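Local structure of catechol 1,2-dioxygenase (Pseudomonas putida, 2AZQ) at residues Q136-D141 against S285-L290. The protein probably catalyses the intradiol ring cleavage of catechol by O2 to cis,cis-muconate, using a bound ferric iron. Numbering follows the deposited sequence.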
ATOM      1  N   GLN A 136       2.546  11.358  37.533  1.00 14.74           N
ATOM      2  CA  GLN A 136       3.351  10.527  38.441  1.00 15.33           C
ATOM      3  C   GLN A 136       2.723   9.199  38.803  1.00 13.69           C
ATOM      4  O   GLN A 136       1.505   9.047  38.784  1.00 14.05           O
ATOM      5  CB  GLN A 136       3.690  11.259  39.736  1.00 16.90           C
ATOM      6  CG  GLN A 136       2.551  11.410  40.700  1.00 20.25           C
ATOM      7  CD  GLN A 136       2.999  12.073  41.993  1.00 23.38           C
ATOM      8  OE1 GLN A 136       3.788  13.030  41.963  1.00 24.59           O
ATOM      9  NE2 GLN A 136       2.480  11.595  43.134  1.00 23.32           N
ATOM     10  N   GLY A 137       3.573   8.238  39.134  1.00 11.75           N
ATOM     11  CA  GLY A 137       3.105   6.916  39.494  1.00 10.77           C
ATOM     12  C   GLY A 137       4.260   5.956  39.701  1.00 11.19           C
ATOM     13  O   GLY A 137       5.416   6.350  39.629  1.00 12.91           O
ATOM     14  N   GLN A 138       3.966   4.695  39.974  1.00 10.20           N
ATOM     15  CA  GLN A 138       5.027   3.720  40.165  1.00  8.74           C
ATOM     16  C   GLN A 138       4.872   2.614  39.143  1.00  8.93           C
ATOM     17  O   GLN A 138       3.855   2.507  38.457  1.00  9.72           O
ATOM     18  CB  GLN A 138       4.961   3.091  41.551  1.00  6.91           C
ATOM     19  CG  GLN A 138       5.127   4.051  42.674  1.00  8.68           C
ATOM     20  CD  GLN A 138       4.827   3.434  44.042  1.00 10.17           C
ATOM     21  OE1 GLN A 138       3.684   2.994  44.336  1.00  7.80           O
ATOM     22  NE2 GLN A 138       5.854   3.407  44.896  1.00  8.93           N
ATOM     23  N   VAL A 139       5.920   1.816  39.050  1.00  7.74           N
ATOM     24  CA  VAL A 139       5.977   0.649  38.208  1.00  8.18           C
ATOM     25  C   VAL A 139       5.921  -0.488  39.248  1.00 11.53           C
ATOM     26  O   VAL A 139       6.687  -0.506  40.217  1.00 11.37           O
ATOM     27  CB  VAL A 139       7.281   0.652  37.432  1.00  4.87           C
ATOM     28  CG1 VAL A 139       7.548  -0.693  36.786  1.00  2.19           C
ATOM     29  CG2 VAL A 139       7.184   1.722  36.405  1.00  5.38           C
ATOM     30  N   PHE A 140       4.987  -1.410  39.065  1.00 14.59           N
ATOM     31  CA  PHE A 140       4.824  -2.518  39.989  1.00 18.25           C
ATOM     32  C   PHE A 140       5.181  -3.875  39.470  1.00 18.15           C
ATOM     33  O   PHE A 140       5.077  -4.130  38.272  1.00 17.34           O
ATOM     34  CB  PHE A 140       3.394  -2.580  40.482  1.00 22.77           C
ATOM     35  CG  PHE A 140       3.107  -1.630  41.574  1.00 27.47           C
ATOM     36  CD1 PHE A 140       1.831  -1.524  42.083  1.00 29.61           C
ATOM     37  CD2 PHE A 140       4.131  -0.861  42.117  1.00 30.04           C
ATOM     38  CE1 PHE A 140       1.564  -0.662  43.129  1.00 36.04           C
ATOM     39  CE2 PHE A 140       3.896   0.004  43.156  1.00 34.38           C
ATOM     40  CZ  PHE A 140       2.604   0.116  43.678  1.00 36.97           C
ATOM     41  N   ASP A 141       5.560  -4.755  40.396  1.00 17.58           N
ATOM     42  CA  ASP A 141       5.920  -6.107  40.032  1.00 18.38           C
ATOM     43  C   ASP A 141       4.668  -6.988  40.032  1.00 19.18           C
ATOM     44  O   ASP A 141       3.562  -6.531  40.364  1.00 18.20           O
ATOM     45  CB  ASP A 141       6.995  -6.654  40.982  1.00 18.41           C
ATOM     46  CG  ASP A 141       6.453  -7.034  42.349  1.00 20.09           C
ATOM     47  OD1 ASP A 141       7.277  -7.245  43.262  1.00 21.83           O
ATOM     48  OD2 ASP A 141       5.227  -7.155  42.524  1.00 18.63           O
ATOM     49  N   SER A 285      -2.202  10.630  38.360  1.00 12.56           N
ATOM     50  CA  SER A 285      -1.338   9.585  38.892  1.00 12.54           C
ATOM     51  C   SER A 285      -1.825   8.260  38.343  1.00 11.46           C
ATOM     52  O   SER A 285      -3.016   7.962  38.341  1.00  7.52           O
ATOM     53  CB  SER A 285      -1.370   9.568  40.415  1.00 13.00           C
ATOM     54  OG  SER A 285      -2.641   9.160  40.866  1.00 13.71           O
ATOM     55  N   PHE A 286      -0.880   7.469  37.863  1.00 12.65           N
ATOM     56  CA  PHE A 286      -1.224   6.197  37.279  1.00 14.10           C
ATOM     57  C   PHE A 286      -0.011   5.273  37.431  1.00 14.90           C
ATOM     58  O   PHE A 286       1.125   5.687  37.160  1.00 13.88           O
ATOM     59  CB  PHE A 286      -1.574   6.416  35.802  1.00 12.82           C
ATOM     60  CG  PHE A 286      -2.253   5.267  35.164  1.00 12.42           C
ATOM     61  CD1 PHE A 286      -3.625   5.288  34.963  1.00 11.57           C
ATOM     62  CD2 PHE A 286      -1.525   4.140  34.768  1.00 13.15           C
ATOM     63  CE1 PHE A 286      -4.278   4.190  34.368  1.00 11.95           C
ATOM     64  CE2 PHE A 286      -2.169   3.032  34.174  1.00 13.58           C
ATOM     65  CZ  PHE A 286      -3.547   3.060  33.976  1.00 11.65           C
ATOM     66  N   ASP A 287      -0.274   4.042  37.884  1.00 15.62           N
ATOM     67  CA  ASP A 287       0.754   3.018  38.087  1.00 16.46           C
ATOM     68  C   ASP A 287       0.625   1.881  37.090  1.00 16.13           C
ATOM     69  O   ASP A 287      -0.474   1.488  36.674  1.00 16.49           O
ATOM     70  CB  ASP A 287       0.653   2.386  39.471  1.00 17.53           C
ATOM     71  CG  ASP A 287       0.697   3.394  40.581  1.00 18.73           C
ATOM     72  OD1 ASP A 287       1.701   4.128  40.688  1.00 16.22           O
ATOM     73  OD2 ASP A 287      -0.283   3.437  41.353  1.00 19.65           O
ATOM     74  N   PHE A 288       1.765   1.317  36.733  1.00 15.71           N
ATOM     75  CA  PHE A 288       1.766   0.210  35.801  1.00 13.45           C
ATOM     76  C   PHE A 288       2.255  -0.970  36.583  1.00 12.01           C
ATOM     77  O   PHE A 288       3.175  -0.843  37.389  1.00 10.81           O
ATOM     78  CB  PHE A 288       2.686   0.517  34.634  1.00 12.35           C
ATOM     79  CG  PHE A 288       2.397   1.827  33.992  1.00 10.15           C
ATOM     80  CD1 PHE A 288       2.878   3.007  34.555  1.00  7.00           C
ATOM     81  CD2 PHE A 288       1.604   1.890  32.836  1.00  8.91           C
ATOM     82  CE1 PHE A 288       2.576   4.237  33.968  1.00  8.62           C
ATOM     83  CE2 PHE A 288       1.294   3.122  32.243  1.00  8.05           C
ATOM     84  CZ  PHE A 288       1.779   4.297  32.803  1.00  6.68           C
ATOM     85  N   ARG A 289       1.591  -2.097  36.375  1.00 12.42           N
ATOM     86  CA  ARG A 289       1.924  -3.335  37.053  1.00 12.54           C
ATOM     87  C   ARG A 289       2.370  -4.274  35.936  1.00 11.19           C
ATOM     88  O   ARG A 289       1.602  -4.527  35.006  1.00 10.94           O
ATOM     89  CB  ARG A 289       0.674  -3.858  37.766  1.00 16.51           C
ATOM     90  CG  ARG A 289       0.925  -5.099  38.583  1.00 23.30           C
ATOM     91  CD  ARG A 289      -0.242  -5.498  39.416  1.00 26.59           C
ATOM     92  NE  ARG A 289       0.230  -6.518  40.339  1.00 37.10           N
ATOM     93  CZ  ARG A 289      -0.495  -7.091  41.306  1.00 42.60           C
ATOM     94  NH1 ARG A 289      -1.772  -6.750  41.505  1.00 43.86           N
ATOM     95  NH2 ARG A 289       0.074  -8.003  42.099  1.00 44.08           N
ATOM     96  N   LEU A 290       3.606  -4.765  36.004  1.00  9.17           N
ATOM     97  CA  LEU A 290       4.131  -5.649  34.956  1.00  7.57           C
ATOM     98  C   LEU A 290       4.043  -7.128  35.300  1.00  8.06           C
ATOM     99  O   LEU A 290       3.676  -7.512  36.403  1.00  8.03           O
ATOM    100  CB  LEU A 290       5.596  -5.322  34.627  1.00  4.84           C
ATOM    101  CG  LEU A 290       6.011  -3.902  34.234  1.00  4.35           C
ATOM    102  CD1 LEU A 290       7.505  -3.856  34.060  1.00  5.67           C
ATOM    103  CD2 LEU A 290       5.339  -3.467  32.950  1.00  5.23           C
TER
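In the beta-sandwich of the catalytic domain of this intradiol dioxygenase, strand 132-140 runs parallel to strand 281-289, with Val139 beside Phe288 and Phe140 beside Arg289. The regular part of the pairing alternates in donor direction: Phe288 N bonds Gln138 O (3.0 Å), Phe140 N bonds Phe288 O, and Leu290 N bonds Phe140 O (2.8 Å). Phe286 O lies 4.1 Å from Gln138 N and instead accepts a hydrogen bond from Tyr187 OH, while Gly137 CA makes a CA-H...O contact to it. With Asp287 CG beside its own backbone N (chi1 -55°), OD1 approaches the Gln138 N-H; this hydrogen bond is very short as modelled and its length doubtful, but the carboxylate appears to take the place of the Phe286 carbonyl. Gln138 and Asp287 extend side by side in the same direction, and Gln138 NE2 continues to Glu184 O. On the face with Val139 and Phe288, the Val139 CG1 methyl meets Leu290 CD1 at 4.2 Å. The Phe288 ring packs among Phe224, Ile226 and Thr236, its side chain about 9 Å from that of the iron ligand His223, and Phe286 CD2 sits over its rim. On the other face Phe140 CB meets Arg289 CG at 4.0 Å. Arg289 CG is anti to the backbone N (chi1 -176°), and the extended chain carries NE to a weak 3.3 Å hydrogen bond with Asp141 O, which lies at the guanidinium edge.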